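Local atomic coordinates of Cwp19 (Clostridioides difficile, PDB entry 5OQ3), a protein that probably hydrolyses bacterial cell-wall peptidoglycan, the part described here being its glycoside hydrolase TIM-barrel region, while the whole protein is also assigned, less securely, an N-acetylmuramoyl-L-alanine amidase activity. Residues A[216-221]-A[270-275]; A[259-264]-A[302-307]; A[359-364]-A[375-380]. All coordinates share one frame; numbering follows the deposited sequence. Where two conformers were deposited one is given.

Contact 1. Residues A[216-221]-A[270-275]; sequences NWRREN and GTYADT
The phenol ring of Tyr272 packs against two consecutive arginines, Arg218 across one face and Arg219 at its edge. With CG beside the backbone N (chi1 -73°) Arg218 lays CD over the ring, 3.8 Å from the Tyr272 centroid and 19° off the ring normal, a CH-pi contact displaced toward the CE2 side, and the extended chain then takes NH1 on toward the hydroxyl. Arg218 NH1 lies 3.2 Å from Tyr272 OH, with the hydroxyl near the guanidinium plane. The strongest polar partners of these groups lie elsewhere: Arg218 NH2 forms a salt bridge with Asp201, and Tyr272 OH is hydrogen-bonded to the carbonyl of Val197. Arg219 behaves differently because its chain bends at chi3, turning the guanidinium back so that NH2 comes 3.6 Å from Tyr272 CD1, near the ring plane. Its rotation is fixed at two nitrogens, NH1 donating 2.8 Å to Asn216 OD1 at an N-H...O angle of 161° and NH2 bonding to the carbonyl of Tyr268. At the bend, Arg219 CD rests 3.9 Å from Asp274 CB, while OD1 of that aspartate takes a hydrogen bond from Trp250. The contact is buried and joins helix 214-236 to the short loop between helices 267-270 and 275-280; in this TIM barrel, helix 214-236 leads into strand 241-244, and the loop belongs to the long connection that follows.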
loop_
_atom_site.group_PDB
_atom_site.type_symbol
_atom_site.label_atom_id
_atom_site.label_comp_id
_atom_site.label_asym_id
_atom_site.label_seq_id
_atom_site.Cartn_x
_atom_site.Cartn_y
_atom_site.Cartn_z
ATOM N N ASN A 216 8.328 5.347 -20.720
ATOM C CA ASN A 216 8.658 6.501 -19.924
ATOM C C ASN A 216 7.395 7.342 -19.604
ATOM O O ASN A 216 7.266 7.836 -18.493
ATOM C CB ASN A 216 9.703 7.406 -20.630
ATOM C CG ASN A 216 11.071 6.759 -20.804
ATOM O OD1 ASN A 216 11.342 5.713 -20.276
ATOM N ND2 ASN A 216 11.942 7.448 -21.533
ATOM N N TRP A 217 6.511 7.449 -20.579
ATOM C CA TRP A 217 5.252 8.140 -20.374
ATOM C C TRP A 217 4.401 7.437 -19.304
ATOM O O TRP A 217 3.835 8.088 -18.449
ATOM C CB TRP A 217 4.507 8.240 -21.721
ATOM C CG TRP A 217 3.131 8.778 -21.669
ATOM C CD1 TRP A 217 2.741 10.077 -21.527
ATOM C CD2 TRP A 217 1.931 7.993 -21.721
ATOM N NE1 TRP A 217 1.371 10.130 -21.523
ATOM C CE2 TRP A 217 0.849 8.863 -21.636
ATOM C CE3 TRP A 217 1.684 6.620 -21.821
ATOM C CZ2 TRP A 217 -0.480 8.412 -21.626
ATOM C CZ3 TRP A 217 0.412 6.184 -21.847
ATOM C CH2 TRP A 217 -0.667 7.060 -21.753
ATOM N N ARG A 218 4.330 6.110 -19.322
ATOM C CA ARG A 218 3.584 5.379 -18.302
ATOM C C ARG A 218 4.200 5.608 -16.913
ATOM O O ARG A 218 3.460 5.835 -15.940
ATOM C CB ARG A 218 3.581 3.866 -18.606
ATOM C CG ARG A 218 2.680 3.497 -19.786
ATOM C CD ARG A 218 2.697 2.037 -20.002
ATOM N NE ARG A 218 1.736 1.639 -21.033
ATOM C CZ ARG A 218 1.784 0.494 -21.683
ATOM N NH1 ARG A 218 2.763 -0.360 -21.460
ATOM N NH2 ARG A 218 0.844 0.233 -22.579
ATOM N N ARG A 219 5.531 5.570 -16.798
ATOM C CA ARG A 219 6.162 5.899 -15.524
ATOM C C ARG A 219 5.799 7.307 -15.042
ATOM O O ARG A 219 5.501 7.507 -13.848
ATOM C CB ARG A 219 7.692 5.651 -15.554
ATOM C CG ARG A 219 8.111 4.188 -15.454
ATOM C CD ARG A 219 9.635 4.022 -15.584
ATOM N NE ARG A 219 10.133 4.115 -16.946
ATOM C CZ ARG A 219 10.188 3.103 -17.801
ATOM N NH1 ARG A 219 10.677 3.306 -19.006
ATOM N NH2 ARG A 219 9.762 1.901 -17.430
ATOM N N GLU A 220 5.795 8.247 -15.978
ATOM C CA GLU A 220 5.441 9.602 -15.625
ATOM C C GLU A 220 3.973 9.756 -15.225
ATOM O O GLU A 220 3.659 10.584 -14.390
ATOM C CB GLU A 220 5.831 10.577 -16.711
ATOM C CG GLU A 220 5.654 12.041 -16.294
ATOM C CD GLU A 220 6.511 12.565 -15.140
ATOM O OE1 GLU A 220 6.196 13.646 -14.597
ATOM O OE2 GLU A 220 7.463 11.952 -14.750
ATOM N N ASN A 221 3.083 8.980 -15.811
ATOM C CA ASN A 221 1.700 9.000 -15.401
ATOM C C ASN A 221 1.544 8.688 -13.914
ATOM O O ASN A 221 0.750 9.276 -13.198
ATOM C CB ASN A 221 0.863 7.990 -16.220
ATOM C CG ASN A 221 0.704 8.388 -17.663
ATOM O OD1 ASN A 221 0.721 9.559 -18.013
ATOM N ND2 ASN A 221 0.476 7.404 -18.515
ATOM N N GLY A 270 7.875 -3.717 -14.797
ATOM C CA GLY A 270 6.716 -4.592 -14.718
ATOM C C GLY A 270 5.413 -3.917 -14.349
ATOM O O GLY A 270 4.362 -4.414 -14.696
ATOM N N THR A 271 5.479 -2.794 -13.625
ATOM C CA THR A 271 4.282 -2.009 -13.231
ATOM C C THR A 271 4.443 -0.497 -13.392
ATOM O O THR A 271 3.534 0.256 -13.090
ATOM C CB THR A 271 3.773 -2.358 -11.803
ATOM O OG1 THR A 271 4.516 -1.700 -10.789
ATOM C CG2 THR A 271 3.885 -3.818 -11.510
ATOM N N TYR A 272 5.582 -0.063 -13.913
ATOM C CA TYR A 272 5.892 1.361 -14.197
ATOM C C TYR A 272 5.951 2.200 -12.951
ATOM O O TYR A 272 5.516 3.347 -12.959
ATOM C CB TYR A 272 5.005 1.968 -15.342
ATOM C CG TYR A 272 5.097 1.111 -16.586
ATOM C CD1 TYR A 272 6.218 1.158 -17.428
ATOM C CD2 TYR A 272 4.089 0.211 -16.916
ATOM C CE1 TYR A 272 6.309 0.328 -18.546
ATOM C CE2 TYR A 272 4.197 -0.620 -18.039
ATOM C CZ TYR A 272 5.277 -0.543 -18.862
ATOM O OH TYR A 272 5.343 -1.419 -19.927
ATOM N N ALA A 273 6.515 1.632 -11.897
ATOM C CA ALA A 273 6.687 2.252 -10.612
ATOM C C ALA A 273 8.157 2.606 -10.463
ATOM O O ALA A 273 8.978 1.784 -10.114
ATOM C CB ALA A 273 6.218 1.319 -9.512
ATOM N N ASP A 274 8.477 3.835 -10.754
ATOM C CA ASP A 274 9.835 4.361 -10.827
ATOM C C ASP A 274 10.180 4.971 -9.468
ATOM O O ASP A 274 10.221 6.191 -9.293
ATOM C CB ASP A 274 9.990 5.354 -11.955
ATOM C CG ASP A 274 11.433 5.747 -12.200
ATOM O OD1 ASP A 274 12.334 5.360 -11.402
ATOM O OD2 ASP A 274 11.648 6.459 -13.209
ATOM N N THR A 275 10.427 4.107 -8.505
ATOM C CA THR A 275 10.580 4.559 -7.108
ATOM C C THR A 275 11.730 5.540 -6.988
ATOM O O THR A 275 11.636 6.476 -6.212
ATOM C CB THR A 275 10.823 3.355 -6.216
ATOM O OG1 THR A 275 9.870 2.358 -6.569
ATOM C CG2 THR A 275 10.710 3.748 -4.758
#

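Contact 2. Residues A[259-264]-A[302-307]; sequences GSDTSG and YSKLVA
Lys304 leaves its helix with CG beside the backbone N (chi1 -67°) and then stays extended to its amine, while Asp261 turns CG anti to its own N (chi1 -175°); together these torsions bring NZ to the carboxylate. The contact belongs to the TIM barrel, where the long loop after strand 241-244 meets helix 302-313, and Asp261 sits at the centre of an inverse gamma turn in that loop. The salt bridge is short, with Lys304 NZ donating to Asp261 OD2 at 2.8 Å. It is not coplanar, however: the amine approaches from above the carboxylate, 43° out of its plane. The methylene chain adds to the contact, Lys304 CD passing 3.7 Å from the backbone O of Asp261. Both residues are exposed, which places the ion pair at the solvent-facing border and would probably moderate its strength.

The neighbouring part of the contact is largely apolar and more deeply set. Leu305 lays its CD2 branch against both Ser260 and Thr262, the residues flanking the turn. The Thr262 side chain crosses that of Leu305 at about a right angle, and its OG1 is hydrogen-bonded to Asn252, so its hydroxyl is engaged within the loop while its methyl faces the helix. Trp293 also lies against Leu305. The methyl contact is measured by Thr262 CG2, which stands 3.9 Å from Leu305 CD2, and on the other residue of the pair Ser260 OG lies 3.8 Å from the same Leu305 CD2.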
loop_
_atom_site.group_PDB
_atom_site.type_symbol
_atom_site.label_atom_id
_atom_site.label_comp_id
_atom_site.label_asym_id
_atom_site.label_seq_id
_atom_site.Cartn_x
_atom_site.Cartn_y
_atom_site.Cartn_z
ATOM N N GLY A 259 21.381 -0.222 -10.258
ATOM C CA GLY A 259 20.352 -1.010 -9.605
ATOM C C GLY A 259 20.927 -1.990 -8.596
ATOM O O GLY A 259 22.121 -1.933 -8.246
ATOM N N SER A 260 20.076 -2.869 -8.090
ATOM C CA SER A 260 20.455 -3.787 -7.019
ATOM C C SER A 260 21.001 -5.098 -7.549
ATOM O O SER A 260 20.670 -5.517 -8.658
ATOM C CB SER A 260 19.239 -4.008 -6.106
ATOM O OG SER A 260 18.096 -4.430 -6.850
ATOM N N ASP A 261 21.849 -5.737 -6.730
ATOM C CA ASP A 261 22.484 -6.999 -7.117
ATOM C C ASP A 261 21.500 -8.135 -6.889
ATOM O O ASP A 261 21.630 -8.953 -5.957
ATOM C CB ASP A 261 23.838 -7.230 -6.431
ATOM C CG ASP A 261 24.538 -8.503 -6.935
ATOM O OD1 ASP A 261 24.312 -8.912 -8.109
ATOM O OD2 ASP A 261 25.290 -9.110 -6.141
ATOM N N THR A 262 20.516 -8.178 -7.785
ATOM C CA THR A 262 19.345 -9.027 -7.655
ATOM C C THR A 262 18.919 -9.516 -9.033
ATOM O O THR A 262 19.422 -9.030 -10.049
ATOM C CB THR A 262 18.193 -8.211 -7.016
ATOM O OG1 THR A 262 17.964 -6.977 -7.693
ATOM C CG2 THR A 262 18.467 -7.865 -5.545
ATOM N N SER A 263 17.978 -10.453 -9.065
ATOM C CA SER A 263 17.350 -10.945 -10.314
ATOM C C SER A 263 15.827 -11.037 -10.097
ATOM O O SER A 263 15.350 -10.823 -9.000
ATOM C CB SER A 263 17.985 -12.280 -10.734
ATOM O OG SER A 263 17.688 -13.290 -9.790
ATOM N N GLY A 264 15.041 -11.296 -11.136
ATOM C CA GLY A 264 13.568 -11.293 -10.976
ATOM C C GLY A 264 12.891 -9.932 -11.119
ATOM O O GLY A 264 13.501 -8.973 -11.559
ATOM N N TYR A 302 17.822 -10.087 1.064
ATOM C CA TYR A 302 17.431 -9.059 2.000
ATOM C C TYR A 302 18.590 -8.156 2.436
ATOM O O TYR A 302 18.457 -6.924 2.510
ATOM C CB TYR A 302 16.782 -9.695 3.239
ATOM C CG TYR A 302 16.253 -8.699 4.258
ATOM C CD1 TYR A 302 17.092 -8.149 5.259
ATOM C CD2 TYR A 302 14.912 -8.292 4.249
ATOM C CE1 TYR A 302 16.596 -7.256 6.202
ATOM C CE2 TYR A 302 14.433 -7.388 5.173
ATOM C CZ TYR A 302 15.262 -6.881 6.151
ATOM O OH TYR A 302 14.752 -6.008 7.053
ATOM N N SER A 303 19.719 -8.741 2.759
ATOM C CA SER A 303 20.835 -7.946 3.252
ATOM C C SER A 303 21.371 -6.971 2.174
ATOM O O SER A 303 21.780 -5.852 2.510
ATOM C CB SER A 303 21.932 -8.853 3.812
ATOM O OG SER A 303 22.660 -9.482 2.788
ATOM N N LYS A 304 21.366 -7.370 0.913
ATOM C CA LYS A 304 21.805 -6.488 -0.176
ATOM C C LYS A 304 20.780 -5.396 -0.403
ATOM O O LYS A 304 21.128 -4.222 -0.627
ATOM C CB LYS A 304 22.011 -7.289 -1.477
ATOM C CG LYS A 304 23.186 -8.254 -1.372
ATOM C CD LYS A 304 23.487 -8.915 -2.706
ATOM C CE LYS A 304 24.754 -9.742 -2.616
ATOM N NZ LYS A 304 24.858 -10.627 -3.796
ATOM N N LEU A 305 19.506 -5.762 -0.307
ATOM C CA LEU A 305 18.467 -4.793 -0.565
ATOM C C LEU A 305 18.341 -3.728 0.510
ATOM O O LEU A 305 18.070 -2.558 0.174
ATOM C CB LEU A 305 17.151 -5.517 -0.844
ATOM C CG LEU A 305 17.096 -6.126 -2.267
ATOM C CD1 LEU A 305 16.043 -7.226 -2.351
ATOM C CD2 LEU A 305 16.893 -5.017 -3.308
ATOM N N VAL A 306 18.504 -4.067 1.786
ATOM C CA VAL A 306 18.449 -3.010 2.802
ATOM C C VAL A 306 19.537 -1.959 2.530
ATOM O O VAL A 306 19.286 -0.770 2.653
ATOM C CB VAL A 306 18.485 -3.529 4.258
ATOM C CG1 VAL A 306 17.205 -4.235 4.646
ATOM C CG2 VAL A 306 19.690 -4.366 4.563
ATOM N N ALA A 307 20.719 -2.403 2.157
ATOM C CA ALA A 307 21.817 -1.489 1.826
ATOM C C ALA A 307 21.525 -0.622 0.614
ATOM O O ALA A 307 21.790 0.583 0.597
ATOM C CB ALA A 307 23.103 -2.254 1.637
#

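Contact 3. Residues A[359-364]-A[375-380]; sequences SMYFSA and KDLKSL
Tyr361 and Leu377 reach toward each other from opposite directions, and the leucine meets the aromatic ring over its face. The CD2 methyl of Leu377 stands 3.9 Å from the centroid of the Tyr361 ring and 10° off the normal, so it sits over the centre and not the rim. The evidence for a CH-pi contact is this near-perpendicular approach. The second methyl is placed differently: Leu377 CD1 lies 4.0 Å from Tyr361 CE1, so the two branches divide between the middle of the ring and one margin. The torsion of Tyr361 that sets its CG beside the backbone N (chi1 -69°) sends the ring from the strand toward the helix.

This is the closing part of the TIM barrel. Strand 356-361, the eighth of the parallel barrel strands, lies between 319-324 and 27-32, and helix 371-381 packs outside it, following 364-369 after a short connection. The two backbones remain well apart, Tyr361 CA being 10.3 Å from Leu377 CA, and the large ring and the branched side chain span the gap. Val347 of helix 343-350 also touches the tyrosine.

One helical turn along from Leu377, Leu380 adds a looser contact, its CD1 lying 4.2 Å from Tyr361 OH. That hydroxyl is not left to apolar neighbours, since it is hydrogen-bonded to the hydroxyl of Tyr381. On the helix itself, the Asp376 carbonyl accepts two bonds, from Leu380 N and from Ser379 OG at 2.7 Å, the latter donor tilted 24° from the carbonyl plane.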
loop_
_atom_site.group_PDB
_atom_site.type_symbol
_atom_site.label_atom_id
_atom_site.label_comp_id
_atom_site.label_asym_id
_atom_site.label_seq_id
_atom_site.Cartn_x
_atom_site.Cartn_y
_atom_site.Cartn_z
ATOM N N SER A 359 9.995 0.106 10.351
ATOM C CA SER A 359 9.482 -1.076 9.678
ATOM C C SER A 359 7.953 -1.006 9.593
ATOM O O SER A 359 7.300 -0.391 10.460
ATOM C CB SER A 359 9.823 -2.346 10.439
ATOM O OG SER A 359 11.213 -2.641 10.442
ATOM N N MET A 360 7.432 -1.707 8.583
ATOM C CA MET A 360 6.025 -2.027 8.459
ATOM C C MET A 360 5.895 -3.505 8.254
ATOM O O MET A 360 6.607 -4.058 7.465
ATOM C CB MET A 360 5.352 -1.248 7.315
ATOM C CG MET A 360 5.508 0.259 7.347
ATOM S SD MET A 360 4.109 1.071 6.557
ATOM C CE MET A 360 4.304 2.699 7.196
ATOM N N TYR A 361 5.003 -4.145 9.009
ATOM C CA TYR A 361 4.864 -5.600 9.047
ATOM C C TYR A 361 3.635 -6.039 8.220
ATOM O O TYR A 361 2.517 -5.612 8.517
ATOM C CB TYR A 361 4.685 -6.105 10.489
ATOM C CG TYR A 361 5.978 -5.918 11.257
ATOM C CD1 TYR A 361 6.944 -6.909 11.252
ATOM C CD2 TYR A 361 6.255 -4.767 11.971
ATOM C CE1 TYR A 361 8.125 -6.753 11.935
ATOM C CE2 TYR A 361 7.456 -4.601 12.649
ATOM C CZ TYR A 361 8.390 -5.604 12.614
ATOM O OH TYR A 361 9.598 -5.485 13.270
ATOM N N PHE A 362 3.871 -6.928 7.277
ATOM C CA PHE A 362 2.807 -7.579 6.528
ATOM C C PHE A 362 2.579 -8.965 7.075
ATOM O O PHE A 362 3.401 -9.826 6.795
ATOM C CB PHE A 362 3.064 -7.619 5.022
ATOM C CG PHE A 362 1.772 -7.818 4.267
ATOM C CD1 PHE A 362 1.280 -9.101 3.992
ATOM C CD2 PHE A 362 0.951 -6.731 4.006
ATOM C CE1 PHE A 362 0.070 -9.273 3.375
ATOM C CE2 PHE A 362 -0.285 -6.912 3.398
ATOM C CZ PHE A 362 -0.718 -8.186 3.090
ATOM N N SER A 363 1.494 -9.206 7.830
ATOM C CA SER A 363 0.419 -8.278 8.142
ATOM C C SER A 363 0.017 -8.451 9.601
ATOM O O SER A 363 0.525 -9.328 10.302
ATOM C CB SER A 363 -0.783 -8.443 7.187
ATOM O OG SER A 363 -1.447 -9.668 7.425
ATOM N N ALA A 364 -0.927 -7.641 10.040
ATOM C CA ALA A 364 -1.378 -7.626 11.430
ATOM C C ALA A 364 -1.802 -8.983 11.963
ATOM O O ALA A 364 -1.478 -9.315 13.120
ATOM C CB ALA A 364 -2.507 -6.634 11.587
ATOM N N LYS A 375 6.575 -12.403 20.788
ATOM C CA LYS A 375 7.746 -12.384 21.660
ATOM C C LYS A 375 8.953 -11.690 20.992
ATOM O O LYS A 375 9.663 -10.912 21.638
ATOM C CB LYS A 375 8.105 -13.836 22.059
ATOM C CG LYS A 375 9.288 -13.984 22.997
ATOM C CD LYS A 375 9.379 -15.408 23.553
ATOM C CE LYS A 375 9.876 -16.427 22.537
ATOM N NZ LYS A 375 11.356 -16.616 22.618
ATOM N N ASP A 376 9.164 -11.969 19.699
ATOM C CA ASP A 376 10.278 -11.353 18.951
ATOM C C ASP A 376 10.107 -9.847 18.813
ATOM O O ASP A 376 11.065 -9.083 19.081
ATOM C CB ASP A 376 10.466 -12.029 17.606
ATOM C CG ASP A 376 11.143 -13.403 17.728
ATOM O OD1 ASP A 376 11.772 -13.686 18.754
ATOM O OD2 ASP A 376 11.073 -14.175 16.777
ATOM N N LEU A 377 8.901 -9.396 18.462
ATOM C CA LEU A 377 8.680 -7.963 18.365
ATOM C C LEU A 377 8.783 -7.284 19.731
ATOM O O LEU A 377 9.381 -6.216 19.829
ATOM C CB LEU A 377 7.362 -7.641 17.646
ATOM C CG LEU A 377 7.511 -7.481 16.120
ATOM C CD1 LEU A 377 8.131 -8.696 15.471
ATOM C CD2 LEU A 377 6.172 -7.140 15.484
ATOM N N LYS A 378 8.245 -7.901 20.786
ATOM C CA LYS A 378 8.441 -7.346 22.133
ATOM C C LYS A 378 9.921 -7.153 22.431
ATOM O O LYS A 378 10.324 -6.116 22.959
ATOM C CB LYS A 378 7.818 -8.232 23.218
ATOM C CG LYS A 378 6.338 -7.999 23.387
ATOM C CD LYS A 378 5.763 -8.795 24.554
ATOM C CE LYS A 378 4.326 -9.197 24.268
ATOM N NZ LYS A 378 3.753 -10.070 25.325
ATOM N N SER A 379 10.741 -8.138 22.087
ATOM C CA SER A 379 12.180 -8.019 22.372
ATOM C C SER A 379 12.865 -6.896 21.527
ATOM O O SER A 379 13.793 -6.234 21.987
ATOM C CB SER A 379 12.866 -9.366 22.220
ATOM O OG SER A 379 12.928 -9.730 20.878
ATOM N N LEU A 380 12.373 -6.648 20.316
ATOM C CA LEU A 380 12.901 -5.555 19.508
ATOM C C LEU A 380 12.444 -4.197 20.002
ATOM O O LEU A 380 13.172 -3.223 19.821
ATOM C CB LEU A 380 12.428 -5.730 18.065
ATOM C CG LEU A 380 13.024 -6.919 17.330
ATOM C CD1 LEU A 380 12.272 -7.180 16.035
ATOM C CD2 LEU A 380 14.506 -6.706 17.061
#

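Overall arrangement
The three contacts lie around one parallel eight-stranded barrel, only contact 3 including one of its strands, and do not touch. Contacts 1 and 2 interleave along the chain: 259-264 falls between the segments of contact 1, and 270-275 between those of contact 2, so the connection after strand 241-244 supplies one side of each. Their centres are about 20 Å apart, nearest atoms about 8 Å. Contact 3 follows both; its centre is about 31 Å from that of contact 1, across the centre of the chain, and about 22 Å from that of contact 2, nearest atoms about 6 Å. Gln324 links the surroundings of contacts 2 and 3, bonding to Tyr302 and Ser359.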